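Local atomic coordinates of hexokinase (PDB entry 1BDG), a protein that binds glucose and, as in other hexokinases, transfers a phosphate group from ATP to hexoses, yielding hexose 6-phosphates for glycolysis. Residues 226-231 against 386-391; 330-335 against 362-367; 380-385 against 415-420. All coordinates share one frame; numbering follows the deposited sequence.

Contact 1 (226-231 against 386-391); sequences YIEDSS and LRRINR. With SO4 (sulfate ion), chain E.
Arg-388, in the last turn of helix 357-389, reaches Tyr-226 and Glu-228 on the adjoining strand 222-229, illustrating how one long side chain can serve two partners with different parts of its length. Its aliphatic portion runs past the phenol end of Tyr-226, with CD 3.4 Å from the ring atom CZ and CG 3.7 Å from CE2. A bend at chi3 (-87°) then turns the guanidinium toward Glu-228, where NH1 lies 3.0 Å from OE1 in a salt bridge whose hydrogen bond is weak. The carboxylate and guanidinium planes are inclined by 58°, so the two groups do not meet as a flat, paired fork. Glu-228 OE1 is also the acceptor for Tyr-226 OH at 2.7 Å, through its anti lone pair. A water donates to the other oxygen, OE2, and weakly to the backbone O of Arg-388. A sulfate, probably from the crystallisation liquor and also bound by Lys-232, sits beside Arg-388, although its modelled position is doubtfully close.

Next in the chain, Ile-389 lays its CG1 3.5 Å from Tyr-226 CD2 and its CD1 3.7 Å from Tyr-226 CB, lining that side of the tyrosine with the two side chains running in opposing senses. Beyond the helix end, Arg-391 brings NH1 within 3.9 Å of Ile-227 CD1, while its NH2 forms a salt bridge with Glu-243 on the neighbouring strand.

With Tyr-226 and Arg-388 both at OE1, Glu-228 is probably stabilised as a carboxylate, fastening the helix end to the strand through charge beside an apolar Tyr-Ile contact.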
loop_
_atom_site.group_PDB
_atom_site.type_symbol
_atom_site.label_atom_id
_atom_site.label_comp_id
_atom_site.label_asym_id
_atom_site.label_seq_id
_atom_site.Cartn_x
_atom_site.Cartn_y
_atom_site.Cartn_z
ATOM N N TYR A 226 5.335 12.046 2.665
ATOM C CA TYR A 226 5.287 13.428 2.205
ATOM C C TYR A 226 6.495 14.239 2.701
ATOM O O TYR A 226 7.184 13.818 3.628
ATOM C CB TYR A 226 3.952 14.066 2.644
ATOM C CG TYR A 226 3.861 14.358 4.119
ATOM C CD1 TYR A 226 3.552 13.359 5.028
ATOM C CD2 TYR A 226 4.154 15.630 4.615
ATOM C CE1 TYR A 226 3.550 13.621 6.409
ATOM C CE2 TYR A 226 4.153 15.903 5.975
ATOM C CZ TYR A 226 3.856 14.900 6.870
ATOM O OH TYR A 226 3.887 15.161 8.222
ATOM N N ILE A 227 6.786 15.376 2.071
ATOM C CA ILE A 227 7.914 16.190 2.534
ATOM C C ILE A 227 7.453 17.043 3.714
ATOM O O ILE A 227 6.420 17.704 3.629
ATOM C CB ILE A 227 8.514 17.096 1.436
ATOM C CG1 ILE A 227 8.802 16.294 0.162
ATOM C CG2 ILE A 227 9.865 17.628 1.917
ATOM C CD1 ILE A 227 9.276 17.135 -1.017
ATOM N N GLU A 228 8.221 17.022 4.801
ATOM C CA GLU A 228 7.886 17.761 6.018
ATOM C C GLU A 228 8.998 18.678 6.514
ATOM O O GLU A 228 10.141 18.589 6.096
ATOM C CB GLU A 228 7.511 16.765 7.131
ATOM C CG GLU A 228 7.398 17.324 8.561
ATOM C CD GLU A 228 6.140 18.117 8.801
ATOM O OE1 GLU A 228 5.071 17.487 8.831
ATOM O OE2 GLU A 228 6.210 19.358 8.967
ATOM N N ASP A 229 8.611 19.585 7.396
ATOM C CA ASP A 229 9.465 20.566 8.047
ATOM C C ASP A 229 10.261 19.786 9.117
ATOM O O ASP A 229 9.711 19.328 10.115
ATOM C CB ASP A 229 8.507 21.574 8.697
ATOM C CG ASP A 229 9.176 22.832 9.177
ATOM O OD1 ASP A 229 10.039 22.770 10.070
ATOM O OD2 ASP A 229 8.768 23.909 8.705
ATOM N N SER A 230 11.562 19.650 8.940
ATOM C CA SER A 230 12.361 18.913 9.913
ATOM C C SER A 230 12.508 19.617 11.257
ATOM O O SER A 230 13.410 19.281 12.033
ATOM C CB SER A 230 13.746 18.602 9.350
ATOM O OG SER A 230 14.465 19.806 9.165
ATOM N N SER A 231 11.712 20.658 11.498
ATOM C CA SER A 231 11.754 21.365 12.786
ATOM C C SER A 231 10.671 20.764 13.654
ATOM O O SER A 231 10.695 20.889 14.881
ATOM C CB SER A 231 11.516 22.844 12.609
ATOM N N LEU A 386 -2.566 17.053 2.280
ATOM C CA LEU A 386 -2.602 18.383 1.677
ATOM C C LEU A 386 -2.846 19.452 2.746
ATOM O O LEU A 386 -2.435 20.602 2.586
ATOM C CB LEU A 386 -3.705 18.460 0.609
ATOM C CG LEU A 386 -3.573 17.520 -0.582
ATOM C CD1 LEU A 386 -4.557 17.939 -1.637
ATOM C CD2 LEU A 386 -2.175 17.562 -1.136
ATOM N N ARG A 387 -3.554 19.076 3.805
ATOM C CA ARG A 387 -3.832 19.994 4.901
ATOM C C ARG A 387 -2.621 20.160 5.808
ATOM O O ARG A 387 -2.549 21.097 6.588
ATOM C CB ARG A 387 -5.024 19.514 5.719
ATOM C CG ARG A 387 -6.330 19.654 4.990
ATOM C CD ARG A 387 -7.495 19.798 5.943
ATOM N NE ARG A 387 -8.761 19.535 5.263
ATOM C CZ ARG A 387 -9.719 18.745 5.742
ATOM N NH1 ARG A 387 -9.576 18.132 6.915
ATOM N NH2 ARG A 387 -10.834 18.579 5.045
ATOM N N ARG A 388 -1.681 19.231 5.693
ATOM C CA ARG A 388 -0.459 19.249 6.473
ATOM C C ARG A 388 0.622 19.910 5.636
ATOM O O ARG A 388 1.119 20.972 5.997
ATOM C CB ARG A 388 -0.074 17.822 6.862
ATOM C CG ARG A 388 1.266 17.683 7.514
ATOM C CD ARG A 388 1.266 16.508 8.480
ATOM N NE ARG A 388 0.795 16.885 9.818
ATOM C CZ ARG A 388 1.435 17.699 10.664
ATOM N NH1 ARG A 388 2.591 18.254 10.349
ATOM N NH2 ARG A 388 0.915 17.946 11.846
ATOM N N ILE A 389 0.975 19.305 4.508
ATOM C CA ILE A 389 1.976 19.889 3.618
ATOM C C ILE A 389 1.699 21.398 3.457
ATOM O O ILE A 389 2.603 22.221 3.589
ATOM C CB ILE A 389 1.976 19.162 2.245
ATOM C CG1 ILE A 389 2.731 17.840 2.362
ATOM C CG2 ILE A 389 2.569 20.017 1.165
ATOM C CD1 ILE A 389 3.362 17.384 1.086
ATOM N N ASN A 390 0.435 21.745 3.223
ATOM C CA ASN A 390 -0.003 23.131 3.091
ATOM C C ASN A 390 0.473 23.897 1.830
ATOM O O ASN A 390 0.009 25.018 1.575
ATOM C CB ASN A 390 0.323 23.920 4.383
ATOM N N ARG A 391 1.365 23.296 1.044
ATOM C CA ARG A 391 1.857 23.927 -0.170
ATOM C C ARG A 391 0.649 24.225 -1.043
ATOM O O ARG A 391 -0.314 23.462 -1.044
ATOM C CB ARG A 391 2.797 22.980 -0.918
ATOM C CG ARG A 391 4.116 22.763 -0.225
ATOM C CD ARG A 391 5.087 21.864 -1.003
ATOM N NE ARG A 391 6.378 21.886 -0.311
ATOM C CZ ARG A 391 7.484 21.257 -0.703
ATOM N NH1 ARG A 391 7.494 20.525 -1.810
ATOM N NH2 ARG A 391 8.593 21.366 0.025
HETATM S S SO4 E . 1.532 20.363 13.224
HETATM O O1 SO4 E . 0.126 20.052 13.239
HETATM O O2 SO4 E . 2.019 20.286 11.877
HETATM O O3 SO4 E . 1.723 21.697 13.735
HETATM O O4 SO4 E . 2.253 19.419 14.037
HETATM O O HOH W 1 4.183 20.319 7.524
#

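Contact 2 (330-335 against 362-367); sequences DVERDP and IVRYAC
Arg-364 swings its CG opposite the backbone nitrogen (chi1 -166°) and bends at chi2 (-128°), which carries its guanidinium from helix 357-389 into the type I turn formed by Val-331 to Asp-334. Carbonyls and a carboxylate of that turn meet the charged group at its edges and over one face. Asp-334 O is gripped side-on by two nitrogens, NE at 3.1 Å and NH2 at 2.8 Å, and lies near the guanidinium plane; the NH2 bond falls on a lone pair in the carbonyl plane, whereas NE is tilted from it. At another edge, NH1 makes a salt bridge to Glu-332 OE2 at 3.1 Å. This carboxylate stands almost perpendicular to the guanidinium, at 83°, and its oxygen is approached from above the carboxylate plane. Val-331 O sits over the centre of one guanidinium face, 3.6 Å from CZ.

Beside the polar cluster, Val-331 CG1 packs 3.8 Å from Arg-364 CG and 3.6 Å from Cys-367 SG, one helical turn further on. The carboxylate of Asp-334 is engaged outside the contact, with OD2 accepting from Thr-342 on helix 340-349, whose side chain also touches Arg-364.

Here a single guanidinium organises a turn just after residues that probably bind ATP, as judged from related enzymes. Glu-332 probably offsets its charge in this largely buried setting, and the carbonyl oxygens of Asp-334 and Val-331, turned to the guanidinium, would be expected to stabilise it electrostatically.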
loop_
_atom_site.group_PDB
_atom_site.type_symbol
_atom_site.label_atom_id
_atom_site.label_comp_id
_atom_site.label_asym_id
_atom_site.label_seq_id
_atom_site.Cartn_x
_atom_site.Cartn_y
_atom_site.Cartn_z
ATOM N N ASP A 330 -13.425 -6.517 -12.688
ATOM C CA ASP A 330 -14.397 -6.769 -13.748
ATOM C C ASP A 330 -15.819 -6.440 -13.299
ATOM O O ASP A 330 -16.571 -5.743 -13.999
ATOM C CB ASP A 330 -14.308 -8.214 -14.245
ATOM C CG ASP A 330 -13.034 -8.488 -15.047
ATOM O OD1 ASP A 330 -12.353 -7.503 -15.450
ATOM O OD2 ASP A 330 -12.719 -9.693 -15.277
ATOM N N VAL A 331 -16.151 -6.882 -12.091
ATOM C CA VAL A 331 -17.473 -6.664 -11.516
ATOM C C VAL A 331 -17.928 -5.208 -11.589
ATOM O O VAL A 331 -19.112 -4.944 -11.776
ATOM C CB VAL A 331 -17.500 -7.116 -10.060
ATOM C CG1 VAL A 331 -18.888 -6.982 -9.501
ATOM C CG2 VAL A 331 -17.013 -8.549 -9.955
ATOM N N GLU A 332 -16.973 -4.281 -11.486
ATOM C CA GLU A 332 -17.225 -2.836 -11.515
ATOM C C GLU A 332 -17.655 -2.210 -12.849
ATOM O O GLU A 332 -18.242 -1.118 -12.857
ATOM C CB GLU A 332 -16.012 -2.086 -10.970
ATOM C CG GLU A 332 -16.113 -1.769 -9.492
ATOM C CD GLU A 332 -17.189 -0.729 -9.202
ATOM O OE1 GLU A 332 -17.081 0.401 -9.740
ATOM O OE2 GLU A 332 -18.153 -1.035 -8.461
ATOM N N ARG A 333 -17.391 -2.904 -13.961
ATOM C CA ARG A 333 -17.762 -2.427 -15.305
ATOM C C ARG A 333 -19.217 -2.768 -15.673
ATOM O O ARG A 333 -19.644 -2.559 -16.814
ATOM C CB ARG A 333 -16.833 -3.039 -16.363
ATOM C CG ARG A 333 -15.349 -2.962 -16.013
ATOM C CD ARG A 333 -14.488 -3.830 -16.930
ATOM N NE ARG A 333 -13.120 -3.953 -16.417
ATOM C CZ ARG A 333 -12.252 -2.943 -16.345
ATOM N NH1 ARG A 333 -12.592 -1.735 -16.780
ATOM N NH2 ARG A 333 -11.037 -3.141 -15.861
ATOM N N ASP A 334 -19.981 -3.274 -14.711
ATOM C CA ASP A 334 -21.367 -3.653 -14.966
ATOM C C ASP A 334 -22.411 -2.529 -14.930
ATOM O O ASP A 334 -22.553 -1.820 -13.922
ATOM C CB ASP A 334 -21.800 -4.771 -14.000
ATOM C CG ASP A 334 -21.600 -6.169 -14.578
ATOM O OD1 ASP A 334 -21.587 -6.319 -15.831
ATOM O OD2 ASP A 334 -21.489 -7.121 -13.771
ATOM N N PRO A 335 -23.165 -2.355 -16.027
ATOM C CA PRO A 335 -24.199 -1.320 -16.082
ATOM C C PRO A 335 -25.366 -1.782 -15.196
ATOM O O PRO A 335 -25.280 -2.828 -14.539
ATOM C CB PRO A 335 -24.620 -1.327 -17.569
ATOM C CG PRO A 335 -23.427 -1.849 -18.285
ATOM C CD PRO A 335 -22.984 -2.969 -17.351
ATOM N N ILE A 362 -27.242 -8.645 -5.856
ATOM C CA ILE A 362 -26.818 -8.512 -4.459
ATOM C C ILE A 362 -25.288 -8.450 -4.368
ATOM O O ILE A 362 -24.755 -7.592 -3.680
ATOM C CB ILE A 362 -27.340 -9.709 -3.587
ATOM C CG1 ILE A 362 -28.821 -9.518 -3.252
ATOM C CG2 ILE A 362 -26.480 -9.912 -2.351
ATOM C CD1 ILE A 362 -29.433 -10.680 -2.539
ATOM N N VAL A 363 -24.592 -9.322 -5.098
ATOM C CA VAL A 363 -23.130 -9.350 -5.068
ATOM C C VAL A 363 -22.430 -8.130 -5.687
ATOM O O VAL A 363 -21.391 -7.701 -5.185
ATOM C CB VAL A 363 -22.572 -10.681 -5.649
ATOM C CG1 VAL A 363 -21.063 -10.633 -5.774
ATOM C CG2 VAL A 363 -22.928 -11.827 -4.735
ATOM N N ARG A 364 -22.981 -7.562 -6.757
ATOM C CA ARG A 364 -22.359 -6.378 -7.374
ATOM C C ARG A 364 -22.531 -5.162 -6.451
ATOM O O ARG A 364 -21.718 -4.244 -6.443
ATOM C CB ARG A 364 -22.969 -6.081 -8.754
ATOM C CG ARG A 364 -22.167 -5.094 -9.607
ATOM C CD ARG A 364 -23.051 -3.966 -10.121
ATOM N NE ARG A 364 -22.392 -3.061 -11.071
ATOM C CZ ARG A 364 -21.361 -2.261 -10.782
ATOM N NH1 ARG A 364 -20.835 -2.249 -9.553
ATOM N NH2 ARG A 364 -20.867 -1.445 -11.722
ATOM N N TYR A 365 -23.597 -5.166 -5.666
ATOM C CA TYR A 365 -23.849 -4.077 -4.739
ATOM C C TYR A 365 -22.847 -4.200 -3.587
ATOM O O TYR A 365 -22.282 -3.205 -3.130
ATOM C CB TYR A 365 -25.285 -4.162 -4.228
ATOM C CG TYR A 365 -25.699 -3.024 -3.335
ATOM C CD1 TYR A 365 -25.969 -1.764 -3.857
ATOM C CD2 TYR A 365 -25.848 -3.219 -1.961
ATOM C CE1 TYR A 365 -26.383 -0.725 -3.034
ATOM C CE2 TYR A 365 -26.257 -2.193 -1.128
ATOM C CZ TYR A 365 -26.527 -0.950 -1.665
ATOM O OH TYR A 365 -26.965 0.052 -0.840
ATOM N N ALA A 366 -22.601 -5.424 -3.137
ATOM C CA ALA A 366 -21.643 -5.643 -2.070
ATOM C C ALA A 366 -20.266 -5.114 -2.501
ATOM O O ALA A 366 -19.623 -4.401 -1.744
ATOM C CB ALA A 366 -21.594 -7.125 -1.693
ATOM N N CYS A 367 -19.852 -5.415 -3.735
ATOM C CA CYS A 367 -18.573 -4.940 -4.297
ATOM C C CYS A 367 -18.513 -3.410 -4.321
ATOM O O CYS A 367 -17.584 -2.814 -3.785
ATOM C CB CYS A 367 -18.372 -5.426 -5.743
ATOM S SG CYS A 367 -17.959 -7.166 -5.984
#

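Contact 3 (380-385 against 415-420); sequences AGIACI and DMVDKL
Ala-380 begins the meeting of two helices by receiving Leu-420 and Met-416 of helix 409-420. The CD1 branch of Leu-420 lies 4.1 Å from Ala-380 CA and nearly as close to its CB, while Met-416 touches the backbone N of Ala-380 through CG at 3.9 Å. Bends at chi2 and chi3 then lead the rest of the methionine away from this helix.

Further along, Ile-382 meets Val-417 obliquely. Its CB is 3.8 Å from Val-417 CG2, its CD1 is close to the same methyl, and its CG2 faces the other branch, CG1. Val-417 has CG1 opposite its backbone N (chi1 -176°), a setting that lets the two methyls divide their work: CG2 goes to Ile-382, and CG1 reaches the backbone N of Ala-383 at 3.9 Å.

Ala-383 fills the middle of the interface. Its methyl rests against Leu-420 CB at 3.4 Å, and its CA stands 4.7 Å from that of Val-417. With only methyl groups at 380 and 383, the segment axes approach to 7.7 Å, crossing at -41°; no hydrogen bond joins them, and every touching residue is buried.

Ile-382 and Val-417 also reach the central sheet, at strands 212-218 and 426-431, while Met-416 and Leu-420 meet helix 23-41. Helix 409-420 connects the parallel neighbours 393-399 and 426-431 as a beta-alpha-beta crossover, so this close packing of helices on a mixed sheet belongs to the actin-like ATPase fold of the large subdomain.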
loop_
_atom_site.group_PDB
_atom_site.type_symbol
_atom_site.label_atom_id
_atom_site.label_comp_id
_atom_site.label_asym_id
_atom_site.label_seq_id
_atom_site.Cartn_x
_atom_site.Cartn_y
_atom_site.Cartn_z
ATOM N N ALA A 380 -9.732 10.779 1.644
ATOM C CA ALA A 380 -9.758 11.603 2.837
ATOM C C ALA A 380 -8.315 11.773 3.250
ATOM O O ALA A 380 -7.860 12.883 3.482
ATOM C CB ALA A 380 -10.551 10.936 3.935
ATOM N N GLY A 381 -7.577 10.668 3.256
ATOM C CA GLY A 381 -6.172 10.695 3.631
ATOM C C GLY A 381 -5.335 11.702 2.861
ATOM O O GLY A 381 -4.523 12.403 3.467
ATOM N N ILE A 382 -5.501 11.791 1.541
ATOM C CA ILE A 382 -4.710 12.759 0.795
ATOM C C ILE A 382 -5.150 14.151 1.199
ATOM O O ILE A 382 -4.317 15.036 1.332
ATOM C CB ILE A 382 -4.842 12.645 -0.736
ATOM C CG1 ILE A 382 -4.455 11.259 -1.219
ATOM C CG2 ILE A 382 -3.908 13.672 -1.419
ATOM C CD1 ILE A 382 -4.640 11.121 -2.692
ATOM N N ALA A 383 -6.446 14.351 1.413
ATOM C CA ALA A 383 -6.932 15.661 1.818
ATOM C C ALA A 383 -6.315 16.034 3.142
ATOM O O ALA A 383 -6.186 17.198 3.463
ATOM C CB ALA A 383 -8.409 15.655 1.936
ATOM N N CYS A 384 -5.954 15.035 3.930
ATOM C CA CYS A 384 -5.326 15.282 5.213
ATOM C C CYS A 384 -3.869 15.667 5.033
ATOM O O CYS A 384 -3.346 16.495 5.779
ATOM C CB CYS A 384 -5.396 14.056 6.100
ATOM S SG CYS A 384 -4.172 14.171 7.403
ATOM N N ILE A 385 -3.207 15.033 4.068
ATOM C CA ILE A 385 -1.804 15.305 3.764
ATOM C C ILE A 385 -1.694 16.724 3.222
ATOM O O ILE A 385 -0.863 17.512 3.666
ATOM C CB ILE A 385 -1.259 14.294 2.732
ATOM C CG1 ILE A 385 -1.010 12.938 3.397
ATOM C CG2 ILE A 385 -0.009 14.808 2.090
ATOM C CD1 ILE A 385 -0.051 12.986 4.561
ATOM N N ASP A 415 -12.481 12.782 -6.055
ATOM C CA ASP A 415 -13.657 13.541 -5.679
ATOM C C ASP A 415 -13.639 13.781 -4.175
ATOM O O ASP A 415 -13.955 14.888 -3.720
ATOM C CB ASP A 415 -14.944 12.830 -6.106
ATOM C CG ASP A 415 -15.130 12.802 -7.626
ATOM O OD1 ASP A 415 -14.221 13.272 -8.378
ATOM O OD2 ASP A 415 -16.197 12.298 -8.069
ATOM N N MET A 416 -13.211 12.791 -3.392
ATOM C CA MET A 416 -13.187 12.995 -1.949
ATOM C C MET A 416 -12.111 14.015 -1.546
ATOM O O MET A 416 -12.388 14.929 -0.758
ATOM C CB MET A 416 -13.024 11.683 -1.200
ATOM C CG MET A 416 -13.193 11.821 0.308
ATOM S SD MET A 416 -14.653 12.764 0.828
ATOM C CE MET A 416 -15.998 12.061 -0.116
ATOM N N VAL A 417 -10.905 13.897 -2.115
ATOM C CA VAL A 417 -9.824 14.848 -1.812
ATOM C C VAL A 417 -10.298 16.240 -2.205
ATOM O O VAL A 417 -9.851 17.236 -1.642
ATOM C CB VAL A 417 -8.554 14.611 -2.645
ATOM C CG1 VAL A 417 -7.477 15.573 -2.194
ATOM C CG2 VAL A 417 -8.088 13.171 -2.556
ATOM N N ASP A 418 -11.222 16.299 -3.156
ATOM C CA ASP A 418 -11.732 17.558 -3.632
ATOM C C ASP A 418 -12.676 18.259 -2.671
ATOM O O ASP A 418 -12.691 19.480 -2.607
ATOM C CB ASP A 418 -12.396 17.352 -4.973
ATOM C CG ASP A 418 -11.801 18.211 -6.035
ATOM O OD1 ASP A 418 -11.628 19.412 -5.786
ATOM O OD2 ASP A 418 -11.510 17.695 -7.126
ATOM N N LYS A 419 -13.483 17.507 -1.937
ATOM C CA LYS A 419 -14.410 18.125 -0.979
ATOM C C LYS A 419 -13.717 18.483 0.333
ATOM O O LYS A 419 -14.266 19.239 1.135
ATOM C CB LYS A 419 -15.582 17.186 -0.658
ATOM C CG LYS A 419 -16.593 17.041 -1.768
ATOM C CD LYS A 419 -17.478 15.843 -1.533
ATOM C CE LYS A 419 -18.392 15.611 -2.714
ATOM N NZ LYS A 419 -17.617 15.527 -3.984
ATOM N N LEU A 420 -12.538 17.898 0.565
ATOM C CA LEU A 420 -11.784 18.112 1.803
ATOM C C LEU A 420 -10.428 18.801 1.684
ATOM O O LEU A 420 -9.805 19.095 2.709
ATOM C CB LEU A 420 -11.571 16.777 2.506
ATOM C CG LEU A 420 -12.793 15.883 2.600
ATOM C CD1 LEU A 420 -12.472 14.630 3.384
ATOM C CD2 LEU A 420 -13.923 16.665 3.257
#

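In the fold
From the N terminus, strand 222-229 supplies the first partner of contact 1, but that loop stays open for about 155 residues. Within it, contact 2 opens at 330-335, where helix 327-331 ends, and closes at 362-367 near the start of helix 357-389. The same helix then opens contact 3 at 380-385 before its last turn closes contact 1 at 386-391. Contact 3 closes only at 415-420, so contacts 1 and 3 cross, whereas contacts 2 and 3 follow in series. Contacts 1 and 3 adjoin, Tyr-226 touching Ile-385; contact 2 lies about 38 Å from contact 1 between centres. Helix 357-389 thereby links the central sheet and helix 409-420 with a distant turn.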